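PDB 4RD8: uncharacterized protein from Legionella pneumophila subsp. pneumophila str. Philadelphia 1, which is of unknown function but belongs to a family named for a single uncharacterised domain and folds as an all-helical protein. Local coordinates for residues K73-L78 with P211-V216; E25-L30 with K163-Q168; D185-G188 with R193-E196. The protein carries 3 engineered substitutions. All blocks are in the same frame, centred on the assembly; numbering follows the deposited sequence.

Contact 1 (K73-L78 with P211-V216); sequences KQLRTL and PVLREV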
loop_
_atom_site.group_PDB
_atom_site.type_symbol
_atom_site.label_atom_id
_atom_site.label_comp_id
_atom_site.label_asym_id
_atom_site.label_seq_id
_atom_site.Cartn_x
_atom_site.Cartn_y
_atom_site.Cartn_z
ATOM N N LYS A 73 -15.325 5.984 7.338
ATOM C CA LYS A 73 -15.977 5.112 6.371
ATOM C C LYS A 73 -15.677 5.572 4.948
ATOM O O LYS A 73 -15.397 4.758 4.076
ATOM C CB LYS A 73 -17.488 5.081 6.621
ATOM C CG LYS A 73 -18.191 3.867 6.039
ATOM C CD LYS A 73 -19.197 4.258 4.965
ATOM C CE LYS A 73 -19.991 3.045 4.491
ATOM N NZ LYS A 73 -21.073 3.431 3.537
ATOM N N GLN A 74 -15.721 6.882 4.718
ATOM C CA GLN A 74 -15.467 7.430 3.387
ATOM C C GLN A 74 -14.044 7.172 2.888
ATOM O O GLN A 74 -13.842 6.863 1.713
ATOM C CB GLN A 74 -15.792 8.925 3.342
ATOM C CG GLN A 74 -17.279 9.209 3.310
ATOM C CD GLN A 74 -17.983 8.413 2.236
ATOM O OE1 GLN A 74 -17.586 8.436 1.071
ATOM N NE2 GLN A 74 -19.027 7.691 2.624
ATOM N N LEU A 75 -13.064 7.301 3.777
ATOM C CA LEU A 75 -11.675 7.007 3.423
ATOM C C LEU A 75 -11.501 5.532 3.064
ATOM O O LEU A 75 -10.795 5.195 2.116
ATOM C CB LEU A 75 -10.729 7.374 4.571
ATOM C CG LEU A 75 -9.265 6.954 4.381
ATOM C CD1 LEU A 75 -8.686 7.589 3.135
ATOM C CD2 LEU A 75 -8.429 7.332 5.596
ATOM N N ARG A 76 -12.145 4.657 3.829
ATOM C CA ARG A 76 -12.061 3.214 3.580
ATOM C C ARG A 76 -12.667 2.839 2.234
ATOM O O ARG A 76 -12.111 2.017 1.505
ATOM C CB ARG A 76 -12.754 2.431 4.698
ATOM C CG ARG A 76 -11.818 1.929 5.789
ATOM C CD ARG A 76 -12.351 2.258 7.169
ATOM N NE ARG A 76 -11.983 1.258 8.171
ATOM C CZ ARG A 76 -11.046 1.423 9.100
ATOM N NH1 ARG A 76 -10.361 2.555 9.174
ATOM N NH2 ARG A 76 -10.796 0.445 9.961
ATOM N N THR A 77 -13.804 3.443 1.907
ATOM C CA THR A 77 -14.458 3.161 0.638
ATOM C C THR A 77 -13.659 3.762 -0.516
ATOM O O THR A 77 -13.575 3.165 -1.585
ATOM C CB THR A 77 -15.933 3.633 0.618
ATOM O OG1 THR A 77 -15.993 5.019 0.965
ATOM C CG2 THR A 77 -16.760 2.834 1.618
ATOM N N LEU A 78 -13.065 4.935 -0.300
ATOM C CA LEU A 78 -12.170 5.515 -1.299
ATOM C C LEU A 78 -10.963 4.612 -1.535
ATOM O O LEU A 78 -10.592 4.342 -2.683
ATOM C CB LEU A 78 -11.705 6.919 -0.886
ATOM C CG LEU A 78 -10.587 7.559 -1.719
ATOM C CD1 LEU A 78 -10.999 7.702 -3.182
ATOM C CD2 LEU A 78 -10.194 8.926 -1.138
ATOM N N PRO A 211 -4.108 17.816 5.278
ATOM C CA PRO A 211 -4.762 17.982 6.582
ATOM C C PRO A 211 -6.015 17.126 6.758
ATOM O O PRO A 211 -6.303 16.714 7.884
ATOM C CB PRO A 211 -5.133 19.465 6.597
ATOM C CG PRO A 211 -5.286 19.827 5.162
ATOM C CD PRO A 211 -4.240 19.029 4.447
ATOM N N VAL A 212 -6.741 16.866 5.673
ATOM C CA VAL A 212 -7.965 16.076 5.749
ATOM C C VAL A 212 -7.661 14.595 5.927
ATOM O O VAL A 212 -8.246 13.932 6.789
ATOM C CB VAL A 212 -8.867 16.308 4.525
ATOM C CG1 VAL A 212 -10.077 15.394 4.576
ATOM C CG2 VAL A 212 -9.311 17.761 4.475
ATOM N N LEU A 213 -6.740 14.083 5.116
ATOM C CA LEU A 213 -6.285 12.707 5.250
ATOM C C LEU A 213 -5.716 12.491 6.648
ATOM O O LEU A 213 -5.933 11.451 7.266
ATOM C CB LEU A 213 -5.236 12.389 4.178
ATOM C CG LEU A 213 -4.581 11.002 4.194
ATOM C CD1 LEU A 213 -5.623 9.891 4.123
ATOM C CD2 LEU A 213 -3.559 10.857 3.061
ATOM N N ARG A 214 -5.013 13.498 7.152
ATOM C CA ARG A 214 -4.362 13.401 8.453
ATOM C C ARG A 214 -5.357 13.255 9.605
ATOM O O ARG A 214 -5.229 12.355 10.434
ATOM C CB ARG A 214 -3.461 14.617 8.682
ATOM C CG ARG A 214 -3.070 14.841 10.132
ATOM C CD ARG A 214 -2.384 16.185 10.318
ATOM N NE ARG A 214 -2.545 16.696 11.675
ATOM C CZ ARG A 214 -1.963 17.795 12.142
ATOM N NH1 ARG A 214 -1.165 18.514 11.363
ATOM N NH2 ARG A 214 -2.177 18.177 13.393
ATOM N N GLU A 215 -6.350 14.136 9.645
ATOM C CA GLU A 215 -7.322 14.146 10.736
ATOM C C GLU A 215 -8.184 12.880 10.740
ATOM O O GLU A 215 -8.487 12.337 11.802
ATOM C CB GLU A 215 -8.205 15.390 10.650
ATOM C CG GLU A 215 -9.141 15.584 11.836
ATOM C CD GLU A 215 -9.958 16.853 11.718
ATOM O OE1 GLU A 215 -9.681 17.648 10.795
ATOM O OE2 GLU A 215 -10.877 17.058 12.543
ATOM N N VAL A 216 -8.567 12.410 9.553
ATOM C CA VAL A 216 -9.387 11.206 9.430
ATOM C C VAL A 216 -8.661 9.972 9.968
ATOM O O VAL A 216 -9.248 9.165 10.688
ATOM C CB VAL A 216 -9.852 10.973 7.970
ATOM C CG1 VAL A 216 -10.569 9.630 7.833
ATOM C CG2 VAL A 216 -10.752 12.115 7.508
#
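L75 of helix 69-85 meets two side chains of helix 211-218, L213 and V216, and each of its methyl branches has its own nearest partner. CD1 of L75 lies 4.0 Å from CD1 of L213, methyl against methyl, and the two leucine side chains cross at about a right angle, meeting through their terminal methyls. Toward V216 the approach is oblique and broader: CD2 of L75 comes within 3.9 Å of CG1 of V216, and the same CG1 also rests 4.0 Å from CB of L75, so the valine methyl lies alongside the root of the leucine as well as its tip. CD2 of L75 reaches back to L213 too, with CD1 of that residue at 4.1 Å, and thus touches both partners.

In L75 the CG is turned away from the backbone N (chi1 173°), which carries the fork out from its helix to the other one. The CA atoms of L75 and V216 remain 7.7 Å apart, a gap that the leucine must bridge; the shorter, beta-branched V216 offers a methyl rigidly held close to its own backbone. All three residues are buried and no hydrogen bond joins the segments, as suits purely aliphatic groups. Helix 41-61 lies against both segments: L78 touches Q54 and L213 touches L51. The amide N of L213 is bonded to OD1 of N52 on that helix. The arrangement is aliphatic helix-to-helix packing in this all-helical fold, joining helix 69-85 to helix 211-218 with helix 41-61 against both.

Contact 2 (E25-L30 with K163-Q168); sequences EPFIQL and KKLGHQ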
loop_
_atom_site.group_PDB
_atom_site.type_symbol
_atom_site.label_atom_id
_atom_site.label_comp_id
_atom_site.label_asym_id
_atom_site.label_seq_id
_atom_site.Cartn_x
_atom_site.Cartn_y
_atom_site.Cartn_z
ATOM N N GLU A 25 12.280 -10.713 -15.625
ATOM C CA GLU A 25 12.779 -9.341 -15.710
ATOM C C GLU A 25 11.687 -8.262 -15.632
ATOM O O GLU A 25 11.884 -7.241 -14.967
ATOM C CB GLU A 25 13.675 -9.149 -16.940
ATOM C CG GLU A 25 14.919 -10.053 -16.953
ATOM C CD GLU A 25 15.916 -9.750 -15.829
ATOM O OE1 GLU A 25 15.784 -8.711 -15.142
ATOM O OE2 GLU A 25 16.851 -10.560 -15.636
ATOM N N PRO A 26 10.538 -8.469 -16.308
ATOM C CA PRO A 26 9.515 -7.425 -16.167
ATOM C C PRO A 26 9.032 -7.270 -14.725
ATOM O O PRO A 26 8.783 -6.142 -14.290
ATOM C CB PRO A 26 8.386 -7.924 -17.073
ATOM C CG PRO A 26 9.112 -8.690 -18.158
ATOM C CD PRO A 26 10.209 -9.410 -17.401
ATOM N N PHE A 27 8.919 -8.376 -13.994
ATOM C CA PHE A 27 8.516 -8.302 -12.595
ATOM C C PHE A 27 9.547 -7.534 -11.782
ATOM O O PHE A 27 9.195 -6.665 -10.977
ATOM C CB PHE A 27 8.331 -9.692 -12.004
ATOM C CG PHE A 27 8.037 -9.688 -10.530
ATOM C CD1 PHE A 27 6.802 -9.259 -10.055
ATOM C CD2 PHE A 27 8.986 -10.125 -9.618
ATOM C CE1 PHE A 27 6.517 -9.271 -8.698
ATOM C CE2 PHE A 27 8.718 -10.128 -8.260
ATOM C CZ PHE A 27 7.481 -9.702 -7.793
ATOM N N ILE A 28 10.819 -7.863 -11.994
ATOM C CA ILE A 28 11.907 -7.230 -11.266
ATOM C C ILE A 28 11.904 -5.735 -11.539
ATOM O O ILE A 28 12.096 -4.933 -10.628
ATOM C CB ILE A 28 13.281 -7.836 -11.655
ATOM C CG1 ILE A 28 13.368 -9.291 -11.190
ATOM C CG2 ILE A 28 14.421 -7.027 -11.053
ATOM C CD1 ILE A 28 14.543 -10.073 -11.791
ATOM N N GLN A 29 11.682 -5.363 -12.799
ATOM C CA GLN A 29 11.639 -3.952 -13.183
ATOM C C GLN A 29 10.486 -3.230 -12.478
ATOM O O GLN A 29 10.663 -2.121 -11.975
ATOM C CB GLN A 29 11.516 -3.805 -14.699
ATOM C CG GLN A 29 11.340 -2.361 -15.188
ATOM C CD GLN A 29 12.554 -1.474 -14.928
ATOM O OE1 GLN A 29 13.619 -1.948 -14.525
ATOM N NE2 GLN A 29 12.396 -0.172 -15.170
ATOM N N LEU A 30 9.319 -3.874 -12.423
ATOM C CA LEU A 30 8.158 -3.281 -11.764
ATOM C C LEU A 30 8.433 -3.048 -10.279
ATOM O O LEU A 30 8.107 -1.982 -9.748
ATOM C CB LEU A 30 6.916 -4.153 -11.969
ATOM C CG LEU A 30 6.387 -4.227 -13.414
ATOM C CD1 LEU A 30 5.241 -5.224 -13.502
ATOM C CD2 LEU A 30 5.938 -2.861 -13.926
ATOM N N LYS A 163 -0.027 -9.907 -6.148
ATOM C CA LYS A 163 -0.219 -11.338 -5.898
ATOM C C LYS A 163 1.084 -12.092 -5.848
ATOM O O LYS A 163 1.210 -13.060 -5.104
ATOM C CB LYS A 163 -1.147 -11.983 -6.940
ATOM C CG LYS A 163 -2.597 -11.497 -6.875
ATOM C CD LYS A 163 -3.446 -12.256 -7.902
ATOM C CE LYS A 163 -4.910 -11.904 -7.812
ATOM N NZ LYS A 163 -5.677 -12.656 -8.854
ATOM N N LYS A 164 2.059 -11.647 -6.630
ATOM C CA LYS A 164 3.327 -12.350 -6.683
ATOM C C LYS A 164 4.126 -12.162 -5.411
ATOM O O LYS A 164 5.020 -12.957 -5.127
ATOM C CB LYS A 164 4.125 -11.965 -7.945
ATOM C CG LYS A 164 3.315 -12.228 -9.215
ATOM C CD LYS A 164 4.125 -12.146 -10.510
ATOM C CE LYS A 164 3.219 -12.405 -11.714
ATOM N NZ LYS A 164 3.945 -12.438 -13.025
ATOM N N LEU A 165 3.776 -11.141 -4.633
ATOM C CA LEU A 165 4.414 -10.912 -3.336
ATOM C C LEU A 165 4.026 -11.983 -2.324
ATOM O O LEU A 165 4.691 -12.150 -1.298
ATOM C CB LEU A 165 4.082 -9.520 -2.780
ATOM C CG LEU A 165 4.541 -8.341 -3.636
ATOM C CD1 LEU A 165 4.119 -7.012 -2.977
ATOM C CD2 LEU A 165 6.058 -8.383 -3.854
ATOM N N GLY A 166 2.962 -12.724 -2.619
ATOM C CA GLY A 166 2.548 -13.826 -1.773
ATOM C C GLY A 166 3.009 -15.183 -2.281
ATOM O O GLY A 166 2.715 -16.214 -1.684
ATOM N N HIS A 167 3.698 -15.191 -3.416
ATOM C CA HIS A 167 4.206 -16.428 -3.984
ATOM C C HIS A 167 5.518 -16.756 -3.297
ATOM O O HIS A 167 6.301 -15.859 -2.982
ATOM C CB HIS A 167 4.447 -16.276 -5.489
ATOM C CG HIS A 167 4.667 -17.567 -6.195
ATOM N ND1 HIS A 167 5.866 -18.256 -6.159
ATOM C CD2 HIS A 167 3.840 -18.316 -6.981
ATOM C CE1 HIS A 167 5.767 -19.357 -6.880
ATOM N NE2 HIS A 167 4.552 -19.413 -7.389
ATOM N N GLN A 168 5.783 -18.037 -3.089
ATOM C CA GLN A 168 7.017 -18.398 -2.405
ATOM C C GLN A 168 8.288 -17.971 -3.144
ATOM O O GLN A 168 9.346 -17.841 -2.523
ATOM C CB GLN A 168 7.044 -19.887 -2.082
ATOM C CG GLN A 168 7.624 -20.161 -0.724
ATOM C CD GLN A 168 7.443 -21.588 -0.322
ATOM O OE1 GLN A 168 6.566 -21.916 0.480
ATOM N NE2 GLN A 168 8.263 -22.456 -0.886
#
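The ring of F27, on helix 25-38, packs against the aliphatic part of K164, in the loop after helix 157-162, and this is the close part of the contact. CE1 of F27 lies 3.7 Å from CB of K164, an oblique approach to the ring, while farther along the lysine its CD sits 4.0 Å from CD1 of F27. The two side chains run past each other in opposite directions, so the lysine methylenes trail along one flank of the phenyl group. Setting CG of F27 opposite its backbone N (chi1 175°) extends the ring across the 8.8 Å between the CA atoms of F27 and K164.

L165 is the looser partner. Its CD2 stands at the ring edge, near the ring plane, 4.4 Å from CZ of F27. This leucine is buried and also touches C179 and L183 of helix 179-184, whereas L21 of helix 19-22 touches both F27 and K164.

Toward solvent the contact ends in K164, which is partly exposed and extended beyond CG. The residue suits a boundary: its methylenes bury ring carbons while its ammonium group is carried past them. With no hydrogen bond between the segments, the attraction is probably almost wholly dispersive and hydrophobic.

Contact 3 (D185-G188 with R193-E196); sequences DKLG and RSPE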
loop_
_atom_site.group_PDB
_atom_site.type_symbol
_atom_site.label_atom_id
_atom_site.label_comp_id
_atom_site.label_asym_id
_atom_site.label_seq_id
_atom_site.Cartn_x
_atom_site.Cartn_y
_atom_site.Cartn_z
ATOM N N ASP A 185 7.393 -3.144 3.655
ATOM C CA ASP A 185 7.446 -3.475 5.081
ATOM C C ASP A 185 8.888 -3.404 5.602
ATOM O O ASP A 185 9.298 -4.206 6.445
ATOM C CB ASP A 185 6.833 -4.863 5.330
ATOM C CG ASP A 185 5.912 -4.900 6.532
ATOM O OD1 ASP A 185 5.722 -3.857 7.183
ATOM O OD2 ASP A 185 5.356 -5.984 6.823
ATOM N N LYS A 186 9.640 -2.424 5.095
ATOM C CA LYS A 186 11.074 -2.297 5.403
ATOM C C LYS A 186 11.292 -1.403 6.614
ATOM O O LYS A 186 11.719 -0.252 6.491
ATOM C CB LYS A 186 11.849 -1.742 4.198
ATOM C CG LYS A 186 13.346 -2.059 4.198
ATOM C CD LYS A 186 13.583 -3.578 4.144
ATOM C CE LYS A 186 15.069 -3.928 4.072
ATOM N NZ LYS A 186 15.795 -3.696 5.352
ATOM N N LEU A 187 10.999 -1.947 7.791
ATOM C CA LEU A 187 11.118 -1.205 9.036
ATOM C C LEU A 187 12.529 -0.666 9.209
ATOM O O LEU A 187 13.507 -1.360 8.914
ATOM C CB LEU A 187 10.763 -2.097 10.220
ATOM C CG LEU A 187 9.310 -2.554 10.259
ATOM C CD1 LEU A 187 9.018 -3.280 11.568
ATOM C CD2 LEU A 187 8.404 -1.357 10.107
ATOM N N GLY A 188 12.625 0.575 9.668
ATOM C CA GLY A 188 13.911 1.204 9.884
ATOM C C GLY A 188 14.269 2.233 8.827
ATOM O O GLY A 188 15.107 3.099 9.074
ATOM N N ARG A 193 8.747 3.135 2.294
ATOM C CA ARG A 193 8.902 1.677 2.305
ATOM C C ARG A 193 8.581 1.138 3.688
ATOM O O ARG A 193 8.222 -0.031 3.846
ATOM C CB ARG A 193 10.320 1.263 1.928
ATOM C CG ARG A 193 10.678 1.461 0.470
ATOM C CD ARG A 193 12.133 1.110 0.282
ATOM N NE ARG A 193 12.994 2.072 0.968
ATOM C CZ ARG A 193 14.309 1.941 1.104
ATOM N NH1 ARG A 193 14.920 0.867 0.617
ATOM N NH2 ARG A 193 15.009 2.885 1.732
ATOM N N SER A 194 8.725 1.992 4.698
ATOM C CA SER A 194 8.367 1.616 6.062
ATOM C C SER A 194 6.972 2.121 6.384
ATOM O O SER A 194 6.717 3.326 6.318
ATOM C CB SER A 194 9.343 2.227 7.060
ATOM O OG SER A 194 8.819 2.148 8.385
ATOM N N PRO A 195 6.056 1.208 6.740
ATOM C CA PRO A 195 4.716 1.686 7.097
ATOM C C PRO A 195 4.714 2.532 8.368
ATOM O O PRO A 195 3.856 3.405 8.496
ATOM C CB PRO A 195 3.923 0.385 7.306
ATOM C CG PRO A 195 4.980 -0.642 7.675
ATOM C CD PRO A 195 6.173 -0.259 6.830
ATOM N N GLU A 196 5.641 2.285 9.293
ATOM C CA GLU A 196 5.719 3.107 10.494
ATOM C C GLU A 196 6.099 4.525 10.106
ATOM O O GLU A 196 5.570 5.499 10.649
ATOM C CB GLU A 196 6.750 2.561 11.489
ATOM C CG GLU A 196 6.571 1.097 11.843
ATOM C CD GLU A 196 5.139 0.749 12.188
ATOM O OE1 GLU A 196 4.699 1.093 13.300
ATOM O OE2 GLU A 196 4.449 0.137 11.344
HETATM O O HOH W 1 10.602 2.180 10.225
#
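K186 and R193 are joined by the one direct hydrogen bond of the contact: N of K186 donates to O of R193 at 3.0 Å, with an N-H...O angle of 160°. K186 is the centre of an inverse gamma turn, closed by a weak bond from N of L187 to O of D185.

Water supplies the second polar link, lying 2.6 Å from N of G188, whose proton it accepts, and 2.6 Å from OG of S194. G188 has backbone angles (phi 105°) at which a CB would be jammed against the preceding carbonyl O. S194 is the N-cap of helix 195-204: with OG turned opposite its own backbone N (chi1 165°), it caps the N of W197. A short hydroxyl side chain suits this place, and P195, with no amide proton to offer, suits the first turn.

Apolar and van der Waals contacts fill the remainder. CD2 of L187 comes within 3.5 Å of CG of E196 and 4.1 Å of CD of P195. OD1 of D185 lies 3.3 Å from CG of P195, the two side chains crossing at about a right angle.

Beyond the two segments, D185 forms a salt bridge with R122 and a hydrogen bond to W180, E196 OE1 is bonded to S124, and R193 pairs with D191 and E189. K186 makes a cation-pi contact with F177.

In the fold
The three contacts sit apart in a single compact chain, and no two of them touch. Contacts 1 and 2 lie on opposite sides of the chain's centre, their centres 30 Å apart; each is about 15 Å from that centre, and their segments alternate along the sequence. Contact 3 is more central, about 11 Å out, with its centre 21 Å from that of contact 1 and 19 Å from that of contact 2. Its nearest atoms are about 8 Å from contact 2 and about 12 Å from contact 1. In sequence, contact 3 falls within the loop closed by contact 1. With the function unknown, none of the three can be tied to an active site.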